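Local atomic coordinates of glycoside Hydrolase (Bacteroides plebeius, PDB entry 5T3B), a protein that probably hydrolyses glycosidic bonds in agarose-like polysaccharides, as a family 50 glycoside hydrolase of a gut Bacteroides. Residues 42-47 with 57-62; 364-369 with 407-412; 418-423 with 465-470. All coordinates share one frame; numbering follows the deposited sequence.

Interaction 1: 42-47 with 57-62. With EDO (1,2-ethanediol), chain P.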
loop_
_atom_site.group_PDB
_atom_site.type_symbol
_atom_site.label_atom_id
_atom_site.label_comp_id
_atom_site.label_asym_id
_atom_site.label_seq_id
_atom_site.Cartn_x
_atom_site.Cartn_y
_atom_site.Cartn_z
ATOM N N PRO A 42 2.943 -18.522 20.921
ATOM C CA PRO A 42 3.968 -18.003 20.025
ATOM C C PRO A 42 4.886 -19.074 19.465
ATOM O O PRO A 42 5.166 -20.113 20.109
ATOM C CB PRO A 42 4.744 -17.023 20.871
ATOM C CG PRO A 42 4.473 -17.427 22.297
ATOM C CD PRO A 42 3.181 -18.113 22.315
ATOM N N ILE A 43 5.327 -18.836 18.236
ATOM C CA ILE A 43 6.489 -19.523 17.663
ATOM C C ILE A 43 7.645 -18.573 17.480
ATOM O O ILE A 43 7.476 -17.347 17.545
ATOM C CB ILE A 43 6.112 -20.271 16.335
ATOM C CG1 ILE A 43 5.697 -19.309 15.233
ATOM C CG2 ILE A 43 5.032 -21.309 16.556
ATOM C CD1 ILE A 43 5.796 -19.889 13.831
ATOM N N ILE A 44 8.796 -19.137 17.161
ATOM C CA ILE A 44 9.962 -18.372 16.825
ATOM C C ILE A 44 10.182 -18.456 15.284
ATOM O O ILE A 44 10.153 -19.534 14.715
ATOM C CB ILE A 44 11.206 -18.887 17.503
ATOM C CG1 ILE A 44 11.110 -18.579 18.985
ATOM C CG2 ILE A 44 12.486 -18.279 16.915
ATOM C CD1 ILE A 44 10.991 -17.102 19.437
ATOM N N VAL A 45 10.364 -17.279 14.677
ATOM C CA VAL A 45 10.782 -17.187 13.288
ATOM C C VAL A 45 12.074 -16.389 13.265
ATOM O O VAL A 45 12.178 -15.321 13.878
ATOM C CB VAL A 45 9.738 -16.517 12.388
ATOM C CG1 VAL A 45 10.286 -16.272 11.014
ATOM C CG2 VAL A 45 8.479 -17.359 12.349
ATOM N N GLU A 46 13.082 -16.943 12.627
ATOM C CA GLU A 46 14.335 -16.230 12.457
ATOM C C GLU A 46 14.263 -15.236 11.293
ATOM O O GLU A 46 13.769 -15.568 10.227
ATOM C CB GLU A 46 15.504 -17.176 12.183
ATOM C CG GLU A 46 15.891 -18.118 13.330
ATOM C CD GLU A 46 17.181 -18.838 12.880
ATOM O OE1 GLU A 46 17.035 -19.777 12.099
ATOM O OE2 GLU A 46 18.305 -18.318 13.152
ATOM N N TYR A 47 14.789 -14.031 11.471
ATOM C CA TYR A 47 14.931 -13.122 10.371
ATOM C C TYR A 47 16.193 -12.292 10.420
ATOM O O TYR A 47 16.708 -12.051 11.518
ATOM C CB TYR A 47 13.693 -12.225 10.177
ATOM C CG TYR A 47 13.573 -11.055 11.136
ATOM C CD1 TYR A 47 14.224 -9.863 10.848
ATOM C CD2 TYR A 47 12.733 -11.073 12.224
ATOM C CE1 TYR A 47 14.049 -8.747 11.659
ATOM C CE2 TYR A 47 12.563 -9.946 13.008
ATOM C CZ TYR A 47 13.259 -8.814 12.723
ATOM O OH TYR A 47 13.049 -7.703 13.501
ATOM N N GLU A 57 15.953 -14.130 16.528
ATOM C CA GLU A 57 14.752 -14.897 16.798
ATOM C C GLU A 57 13.619 -13.990 17.190
ATOM O O GLU A 57 13.717 -13.249 18.153
ATOM C CB GLU A 57 15.018 -15.852 17.959
ATOM C CG GLU A 57 16.043 -16.939 17.606
ATOM C CD GLU A 57 16.299 -17.973 18.662
ATOM O OE1 GLU A 57 15.957 -17.746 19.813
ATOM O OE2 GLU A 57 16.867 -19.011 18.317
ATOM N N ALA A 58 12.520 -14.044 16.447
ATOM C CA ALA A 58 11.367 -13.212 16.613
ATOM C C ALA A 58 10.128 -14.004 17.012
ATOM O O ALA A 58 9.745 -14.949 16.316
ATOM C CB ALA A 58 11.069 -12.436 15.330
ATOM N N LYS A 59 9.519 -13.574 18.110
ATOM C CA LYS A 59 8.226 -14.131 18.484
ATOM C C LYS A 59 7.215 -13.802 17.436
ATOM O O LYS A 59 7.074 -12.638 16.994
ATOM C CB LYS A 59 7.763 -13.653 19.845
ATOM C CG LYS A 59 8.296 -14.371 21.039
ATOM C CD LYS A 59 7.454 -13.884 22.262
ATOM C CE LYS A 59 7.796 -14.637 23.448
ATOM N NZ LYS A 59 7.150 -13.852 24.513
ATOM N N THR A 60 6.472 -14.797 17.000
ATOM C CA THR A 60 5.569 -14.644 15.850
ATOM C C THR A 60 4.228 -15.312 16.150
ATOM O O THR A 60 4.168 -16.401 16.749
ATOM C CB THR A 60 6.281 -15.282 14.628
ATOM O OG1 THR A 60 7.532 -14.649 14.438
ATOM C CG2 THR A 60 5.562 -15.187 13.380
ATOM N N ARG A 61 3.177 -14.689 15.638
ATOM C CA ARG A 61 1.801 -15.112 15.750
ATOM C C ARG A 61 1.377 -15.668 14.412
ATOM O O ARG A 61 1.310 -14.918 13.424
ATOM C CB ARG A 61 0.897 -13.935 16.178
ATOM C CG ARG A 61 -0.560 -14.348 16.326
ATOM C CD ARG A 61 -1.379 -13.274 17.020
ATOM N NE ARG A 61 -1.479 -12.049 16.222
ATOM C CZ ARG A 61 -2.309 -11.045 16.475
ATOM N NH1 ARG A 61 -3.236 -11.153 17.419
ATOM N NH2 ARG A 61 -2.241 -9.966 15.730
ATOM N N ILE A 62 0.983 -16.948 14.371
ATOM C CA ILE A 62 0.462 -17.528 13.174
ATOM C C ILE A 62 -0.996 -18.027 13.380
ATOM O O ILE A 62 -1.428 -18.292 14.507
ATOM C CB ILE A 62 1.352 -18.654 12.581
ATOM C CG1 ILE A 62 1.516 -19.838 13.530
ATOM C CG2 ILE A 62 2.706 -18.118 12.182
ATOM C CD1 ILE A 62 2.131 -21.071 12.866
HETATM C C1 EDO P . 4.816 -9.319 19.358
HETATM O O1 EDO P . 4.511 -8.232 18.458
HETATM C C2 EDO P . 5.369 -10.470 18.559
HETATM O O2 EDO P . 4.530 -11.681 18.392
#
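The Tyr47 ring meets Ala58 at its edge: CE2 lies 3.7 Å from Ala58 CB, and the methyl sits near the ring plane. CG of Tyr47 stands between its backbone N and carbonyl carbon (chi1 78°), which brings the CD2-CE2 side to that methyl; the same ring also stacks with the rings of Trp366 and Phe407. Beneath these contacts lies a regular antiparallel ladder. Ile43 with Thr60 and Val45 with Ala58 are hydrogen-bonded pairs, whereas Ile44 with Lys59 and Glu46 with Glu57 are non-hydrogen-bonded ones. The straightest bond runs from Val45 N to Ala58 O, 2.9 Å long with 173° at the hydrogen. Ala58 O takes a second donor, Thr60 OG1 at 2.9 Å, which approaches from above the carbonyl plane. On this buried face Thr60 OG1 also lies 3.5 Å from Val45 CB, and Ile43 CD1 reaches Ile62 CG2 at 3.9 Å, the two isoleucines crossing at about a right angle. The other face is more exposed: Ile44 CG2 rests on Glu57 CB at 3.7 Å, while the outer charges find mates beyond the pair, Glu46 with Arg410 and Lys59 with Glu31. Four paired rungs in register, with a short connection between the strands, identify a beta hairpin whose buried face packs on helix 412-427.

Interaction 2: 364-369 with 407-412; sequences SKWSPE and FVVRDQ. With EDO (1,2-ethanediol), chain P; EDO (1,2-ethanediol), chain E.
Phe407 fills the contact by reaching its ring into the bend of the chain at Ser364 to Trp366. Its CZ comes 3.5 Å from Ser364 C, and CE2 lies 3.7 Å from Lys365 C, so the far end of the ring touches peptide atoms rather than side chains. Trp366 N approaches the edge of the same ring, near its plane, 3.8 Å from Phe407 CE2. The indole answers edge-on: CE3 of Trp366 stands 3.9 Å from Phe407 CD2, which lies in the indole plane, and the two side chains cross obliquely. Farther along the same rim, Trp366 CH2 meets Val409 CG1 at 4.1 Å, with the side chains at about a right angle. With CG of Trp366 anti to the backbone N (chi1 -175°), the indole extends back to strand 407-409, where the alternate residues Phe407 and Val409 both point toward it. Interaction between the segments is therefore by van der Waals packing.

The second shell fixes the indole: its NE1 is hydrogen-bonded to Thr60 OG1, and His421 stacks with it. Next along the loop, Ser367 OG pairs with His421 NE2 and with O1 of the 1,2-ethanediol of chain P, at 3.0 Å, a molecule probably from the crystallisation liquor. The loop carrying Trp366 leads from strand 358-361 to helix 370-379, with Glu369 at the N-cap of that helix; strand 407-409 lies between strands 39-48 and 385-394 and runs into helix 412-427, N-capped by Asp411.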
loop_
_atom_site.group_PDB
_atom_site.type_symbol
_atom_site.label_atom_id
_atom_site.label_comp_id
_atom_site.label_asym_id
_atom_site.label_seq_id
_atom_site.Cartn_x
_atom_site.Cartn_y
_atom_site.Cartn_z
ATOM N N SER A 364 10.463 -2.461 7.711
ATOM C CA SER A 364 11.438 -2.365 8.798
ATOM C C SER A 364 10.915 -2.706 10.142
ATOM O O SER A 364 11.613 -2.479 11.160
ATOM C CB SER A 364 12.176 -1.033 8.793
ATOM O OG SER A 364 12.798 -0.837 7.496
ATOM N N LYS A 365 9.699 -3.274 10.189
ATOM C CA LYS A 365 9.073 -3.741 11.432
ATOM C C LYS A 365 8.622 -5.164 11.281
ATOM O O LYS A 365 8.057 -5.568 10.250
ATOM C CB LYS A 365 7.887 -2.872 11.837
ATOM C CG LYS A 365 8.251 -1.452 12.235
ATOM C CD LYS A 365 9.063 -1.286 13.514
ATOM C CE LYS A 365 9.594 0.142 13.596
ATOM N NZ LYS A 365 10.607 0.434 12.537
ATOM N N TRP A 366 8.894 -5.968 12.291
ATOM C CA TRP A 366 8.400 -7.325 12.274
ATOM C C TRP A 366 6.883 -7.339 12.463
ATOM O O TRP A 366 6.166 -8.157 11.862
ATOM C CB TRP A 366 9.143 -8.185 13.329
ATOM C CG TRP A 366 8.755 -9.621 13.265
ATOM C CD1 TRP A 366 8.070 -10.348 14.205
ATOM C CD2 TRP A 366 9.044 -10.522 12.187
ATOM N NE1 TRP A 366 7.938 -11.640 13.787
ATOM C CE2 TRP A 366 8.502 -11.765 12.531
ATOM C CE3 TRP A 366 9.719 -10.384 10.983
ATOM C CZ2 TRP A 366 8.639 -12.881 11.703
ATOM C CZ3 TRP A 366 9.805 -11.463 10.160
ATOM C CH2 TRP A 366 9.287 -12.699 10.530
ATOM N N SER A 367 6.400 -6.503 13.397
ATOM C CA SER A 367 4.989 -6.463 13.746
ATOM C C SER A 367 4.416 -5.080 13.411
ATOM O O SER A 367 5.025 -4.048 13.729
ATOM C CB SER A 367 4.817 -6.715 15.226
ATOM O OG SER A 367 5.432 -7.902 15.647
ATOM N N PRO A 368 3.210 -5.032 12.822
ATOM C CA PRO A 368 2.514 -3.751 12.754
ATOM C C PRO A 368 2.398 -3.101 14.123
ATOM O O PRO A 368 2.183 -3.814 15.098
ATOM C CB PRO A 368 1.163 -4.159 12.197
ATOM C CG PRO A 368 1.422 -5.383 11.463
ATOM C CD PRO A 368 2.410 -6.112 12.254
ATOM N N GLU A 369 2.604 -1.787 14.200
ATOM C CA GLU A 369 2.699 -1.131 15.499
ATOM C C GLU A 369 1.324 -0.578 15.865
ATOM O O GLU A 369 0.918 0.437 15.335
ATOM C CB GLU A 369 3.726 -0.018 15.386
ATOM C CG GLU A 369 5.130 -0.515 15.088
ATOM C CD GLU A 369 5.995 0.539 14.472
ATOM O OE1 GLU A 369 5.749 0.902 13.282
ATOM O OE2 GLU A 369 6.881 1.028 15.184
ATOM N N PHE A 407 12.525 -8.090 5.080
ATOM C CA PHE A 407 13.443 -8.924 5.819
ATOM C C PHE A 407 13.660 -10.291 5.161
ATOM O O PHE A 407 12.776 -10.769 4.438
ATOM C CB PHE A 407 12.971 -9.113 7.245
ATOM C CG PHE A 407 12.826 -7.863 8.072
ATOM C CD1 PHE A 407 13.696 -6.817 8.004
ATOM C CD2 PHE A 407 11.816 -7.824 8.979
ATOM C CE1 PHE A 407 13.586 -5.728 8.894
ATOM C CE2 PHE A 407 11.666 -6.783 9.835
ATOM C CZ PHE A 407 12.572 -5.769 9.831
ATOM N N VAL A 408 14.796 -10.887 5.463
ATOM C CA VAL A 408 15.089 -12.248 5.025
ATOM C C VAL A 408 14.714 -13.259 6.115
ATOM O O VAL A 408 15.082 -13.079 7.275
ATOM C CB VAL A 408 16.583 -12.407 4.729
ATOM C CG1 VAL A 408 16.910 -13.831 4.254
ATOM C CG2 VAL A 408 17.037 -11.381 3.701
ATOM N N VAL A 409 13.980 -14.294 5.725
ATOM C CA VAL A 409 13.622 -15.397 6.578
ATOM C C VAL A 409 14.230 -16.665 5.971
ATOM O O VAL A 409 14.789 -16.625 4.876
ATOM C CB VAL A 409 12.113 -15.520 6.813
ATOM C CG1 VAL A 409 11.570 -14.305 7.566
ATOM C CG2 VAL A 409 11.354 -15.720 5.532
ATOM N N ARG A 410 14.143 -17.768 6.696
ATOM C CA ARG A 410 14.923 -18.925 6.235
ATOM C C ARG A 410 14.403 -19.579 4.958
ATOM O O ARG A 410 15.181 -20.111 4.160
ATOM C CB ARG A 410 15.036 -19.978 7.329
ATOM C CG ARG A 410 15.835 -19.558 8.544
ATOM C CD ARG A 410 17.277 -19.350 8.242
ATOM N NE ARG A 410 18.027 -19.134 9.494
ATOM C CZ ARG A 410 19.291 -18.807 9.523
ATOM N NH1 ARG A 410 19.993 -18.656 8.410
ATOM N NH2 ARG A 410 19.866 -18.642 10.699
ATOM N N ASP A 411 13.070 -19.644 4.794
ATOM C CA ASP A 411 12.476 -20.453 3.721
ATOM C C ASP A 411 11.078 -19.979 3.412
ATOM O O ASP A 411 10.567 -19.039 4.057
ATOM C CB ASP A 411 12.565 -21.920 4.072
ATOM C CG ASP A 411 11.852 -22.287 5.280
ATOM O OD1 ASP A 411 10.925 -21.567 5.722
ATOM O OD2 ASP A 411 12.183 -23.348 5.887
ATOM N N GLN A 412 10.458 -20.602 2.419
ATOM C CA GLN A 412 9.133 -20.162 1.982
ATOM C C GLN A 412 8.074 -20.355 3.065
ATOM O O GLN A 412 7.193 -19.516 3.194
ATOM C CB GLN A 412 8.716 -20.875 0.687
ATOM C CG GLN A 412 9.668 -20.632 -0.473
ATOM C CD GLN A 412 9.880 -19.167 -0.766
ATOM O OE1 GLN A 412 11.041 -18.633 -0.840
ATOM N NE2 GLN A 412 8.818 -18.519 -0.935
HETATM C C1 EDO P . 4.816 -9.319 19.358
HETATM O O1 EDO P . 4.511 -8.232 18.458
HETATM C C2 EDO P . 5.369 -10.470 18.559
HETATM O O2 EDO P . 4.530 -11.681 18.392
HETATM C C1 EDO E . 11.477 3.868 9.833
HETATM O O1 EDO E . 11.353 2.715 10.703
HETATM C C2 EDO E . 12.101 3.459 8.482
HETATM O O2 EDO E . 11.001 2.792 7.784
#

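Interaction 3: 418-423 with 465-470; sequences AYQHFT and MSDINW
Aromatic contacts come first: Tyr419 and Met465 cross at about a right angle, with Met465 CG 3.6 Å from the ring centroid and only 2° off the normal, a CH-pi contact over the centre of one face. The sulfur is farther off, SD standing 4.8 Å from that centroid in a Met-aromatic contact. The opposite face of the ring is covered by Thr423 CG2, so the ring is clamped on both sides.

Among polar contacts, Tyr419 OH donates to Asn469 OD1 at 2.6 Å, in the carbonyl plane and on a lone pair. CG of Tyr419, anti to the backbone N (chi1 -179°), carries the hydroxyl across to the other helix. A phenylalanine in place of Tyr419 would probably leave buried Asn469 OD1 without this donor and Trp435 NE1 without its hydroxyl partner. One water links Gln420 NE2, at 3.0 Å, to Asp467 OD2; Gln420 OE1 is held by Leu63 N, and Asp467 by Lys463.

Van der Waals packing centres on Ile468, whose CG1 lies 3.6 Å from Gln420 CG and whose CG2 lies 3.4 Å from Thr423 OG1, a hydroxyl itself bonded to Tyr419 O. The short helical segments run nearly side by side, 23° apart with axes 9.4 Å from each other, and strand 432-437 borders both, Phe437 touching Tyr419 and Met465, and Trp435 touching Thr423 and Asn469.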
loop_
_atom_site.group_PDB
_atom_site.type_symbol
_atom_site.label_atom_id
_atom_site.label_comp_id
_atom_site.label_asym_id
_atom_site.label_seq_id
_atom_site.Cartn_x
_atom_site.Cartn_y
_atom_site.Cartn_z
ATOM N N ALA A 418 5.522 -15.227 8.295
ATOM C CA ALA A 418 5.645 -13.775 8.385
ATOM C C ALA A 418 4.419 -13.089 7.774
ATOM O O ALA A 418 3.985 -12.058 8.278
ATOM C CB ALA A 418 6.885 -13.320 7.700
ATOM N N TYR A 419 3.909 -13.607 6.663
ATOM C CA TYR A 419 2.713 -13.040 6.060
ATOM C C TYR A 419 1.560 -13.126 7.053
ATOM O O TYR A 419 0.834 -12.135 7.244
ATOM C CB TYR A 419 2.344 -13.788 4.759
ATOM C CG TYR A 419 1.146 -13.254 4.061
ATOM C CD1 TYR A 419 -0.133 -13.732 4.342
ATOM C CD2 TYR A 419 1.258 -12.332 3.059
ATOM C CE1 TYR A 419 -1.255 -13.291 3.696
ATOM C CE2 TYR A 419 0.121 -11.873 2.400
ATOM C CZ TYR A 419 -1.134 -12.368 2.694
ATOM O OH TYR A 419 -2.193 -11.864 1.970
ATOM N N GLN A 420 1.361 -14.295 7.667
ATOM C CA GLN A 420 0.292 -14.435 8.659
ATOM C C GLN A 420 0.473 -13.484 9.811
ATOM O O GLN A 420 -0.510 -12.854 10.255
ATOM C CB GLN A 420 0.124 -15.872 9.150
ATOM C CG GLN A 420 -0.178 -16.832 8.039
ATOM C CD GLN A 420 -0.760 -18.136 8.551
ATOM O OE1 GLN A 420 -0.553 -18.493 9.706
ATOM N NE2 GLN A 420 -1.485 -18.825 7.696
ATOM N N HIS A 421 1.683 -13.394 10.348
ATOM C CA HIS A 421 1.923 -12.525 11.500
ATOM C C HIS A 421 1.581 -11.060 11.152
ATOM O O HIS A 421 0.912 -10.353 11.898
ATOM C CB HIS A 421 3.388 -12.658 11.899
ATOM C CG HIS A 421 3.818 -11.792 13.011
ATOM N ND1 HIS A 421 3.650 -12.131 14.309
ATOM C CD2 HIS A 421 4.342 -10.564 13.004
ATOM C CE1 HIS A 421 4.099 -11.167 15.061
ATOM N NE2 HIS A 421 4.501 -10.186 14.301
ATOM N N PHE A 422 2.090 -10.608 10.010
ATOM C CA PHE A 422 1.925 -9.189 9.678
ATOM C C PHE A 422 0.450 -8.910 9.388
ATOM O O PHE A 422 -0.105 -7.894 9.894
ATOM C CB PHE A 422 2.833 -8.798 8.488
ATOM C CG PHE A 422 3.180 -7.346 8.450
ATOM C CD1 PHE A 422 4.184 -6.866 9.260
ATOM C CD2 PHE A 422 2.495 -6.462 7.663
ATOM C CE1 PHE A 422 4.500 -5.526 9.322
ATOM C CE2 PHE A 422 2.817 -5.104 7.711
ATOM C CZ PHE A 422 3.810 -4.649 8.513
ATOM N N THR A 423 -0.201 -9.759 8.611
ATOM C CA THR A 423 -1.580 -9.529 8.261
ATOM C C THR A 423 -2.508 -9.644 9.466
ATOM O O THR A 423 -3.466 -8.872 9.549
ATOM C CB THR A 423 -2.021 -10.434 7.122
ATOM O OG1 THR A 423 -1.905 -11.819 7.466
ATOM C CG2 THR A 423 -1.273 -10.086 5.836
ATOM N N MET A 465 -0.720 -17.791 2.769
ATOM C CA MET A 465 -1.472 -16.614 2.339
ATOM C C MET A 465 -2.949 -16.909 2.223
ATOM O O MET A 465 -3.789 -16.133 2.672
ATOM C CB MET A 465 -0.985 -16.085 0.989
ATOM C CG MET A 465 0.405 -15.520 1.028
ATOM S SD MET A 465 0.897 -15.163 -0.706
ATOM C CE MET A 465 1.941 -13.753 -0.522
ATOM N N SER A 466 -3.270 -18.068 1.618
ATOM C CA SER A 466 -4.670 -18.472 1.368
ATOM C C SER A 466 -5.397 -18.577 2.696
ATOM O O SER A 466 -6.559 -18.155 2.829
ATOM C CB SER A 466 -4.711 -19.837 0.657
ATOM O OG SER A 466 -4.156 -19.793 -0.638
ATOM N N ASP A 467 -4.758 -19.211 3.705
ATOM C CA ASP A 467 -5.429 -19.450 4.957
ATOM C C ASP A 467 -5.886 -18.125 5.608
ATOM O O ASP A 467 -6.982 -18.029 6.159
ATOM C CB ASP A 467 -4.538 -20.248 5.914
ATOM C CG ASP A 467 -4.353 -21.686 5.457
ATOM O OD1 ASP A 467 -5.234 -22.255 4.738
ATOM O OD2 ASP A 467 -3.316 -22.225 5.904
ATOM N N ILE A 468 -5.035 -17.087 5.505
ATOM C CA ILE A 468 -5.461 -15.752 5.941
ATOM C C ILE A 468 -6.522 -15.143 5.016
ATOM O O ILE A 468 -7.588 -14.699 5.439
ATOM C CB ILE A 468 -4.260 -14.787 6.076
ATOM C CG1 ILE A 468 -3.311 -15.241 7.169
ATOM C CG2 ILE A 468 -4.706 -13.320 6.186
ATOM C CD1 ILE A 468 -3.806 -14.885 8.548
ATOM N N ASN A 469 -6.176 -15.100 3.744
ATOM C CA ASN A 469 -6.950 -14.309 2.793
ATOM C C ASN A 469 -8.369 -14.811 2.667
ATOM O O ASN A 469 -9.312 -14.034 2.519
ATOM C CB ASN A 469 -6.305 -14.321 1.423
ATOM C CG ASN A 469 -5.014 -13.563 1.393
ATOM O OD1 ASN A 469 -4.622 -12.850 2.291
ATOM N ND2 ASN A 469 -4.337 -13.708 0.245
ATOM N N TRP A 470 -8.533 -16.138 2.744
ATOM C CA TRP A 470 -9.891 -16.705 2.674
ATOM C C TRP A 470 -10.746 -16.341 3.894
ATOM O O TRP A 470 -11.960 -16.409 3.846
ATOM C CB TRP A 470 -9.821 -18.219 2.674
ATOM C CG TRP A 470 -9.217 -18.868 1.480
ATOM C CD1 TRP A 470 -8.997 -18.342 0.236
ATOM C CD2 TRP A 470 -8.763 -20.230 1.417
ATOM N NE1 TRP A 470 -8.475 -19.296 -0.586
ATOM C CE2 TRP A 470 -8.299 -20.463 0.110
ATOM C CE3 TRP A 470 -8.685 -21.267 2.370
ATOM C CZ2 TRP A 470 -7.755 -21.716 -0.273
ATOM C CZ3 TRP A 470 -8.131 -22.471 1.994
ATOM C CH2 TRP A 470 -7.675 -22.690 0.715
HETATM O O HOH W 1 -2.411 -21.646 8.387
#

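From the N terminus, interaction 1 closes first, a hairpin formed within about twenty residues. Interaction 2 follows, closing a loop of 37 residues that includes helix 370-379 and strand 385-394; interaction 3 closes a third, of 41 residues, through strand 432-437. The three loops are in series along the chain, neither nesting nor crossing. In space they meet around helix 412-427, which follows directly from strand 407-409 of interaction 2 and supplies 418-423 to interaction 3. His421 faces away from 465-470 and joins the other two contacts, ND1 with Arg61 N of interaction 1 and NE2 with Ser367 OG of interaction 2, so the hairpin, the 364-369 loop and the helix pair form one continuous region.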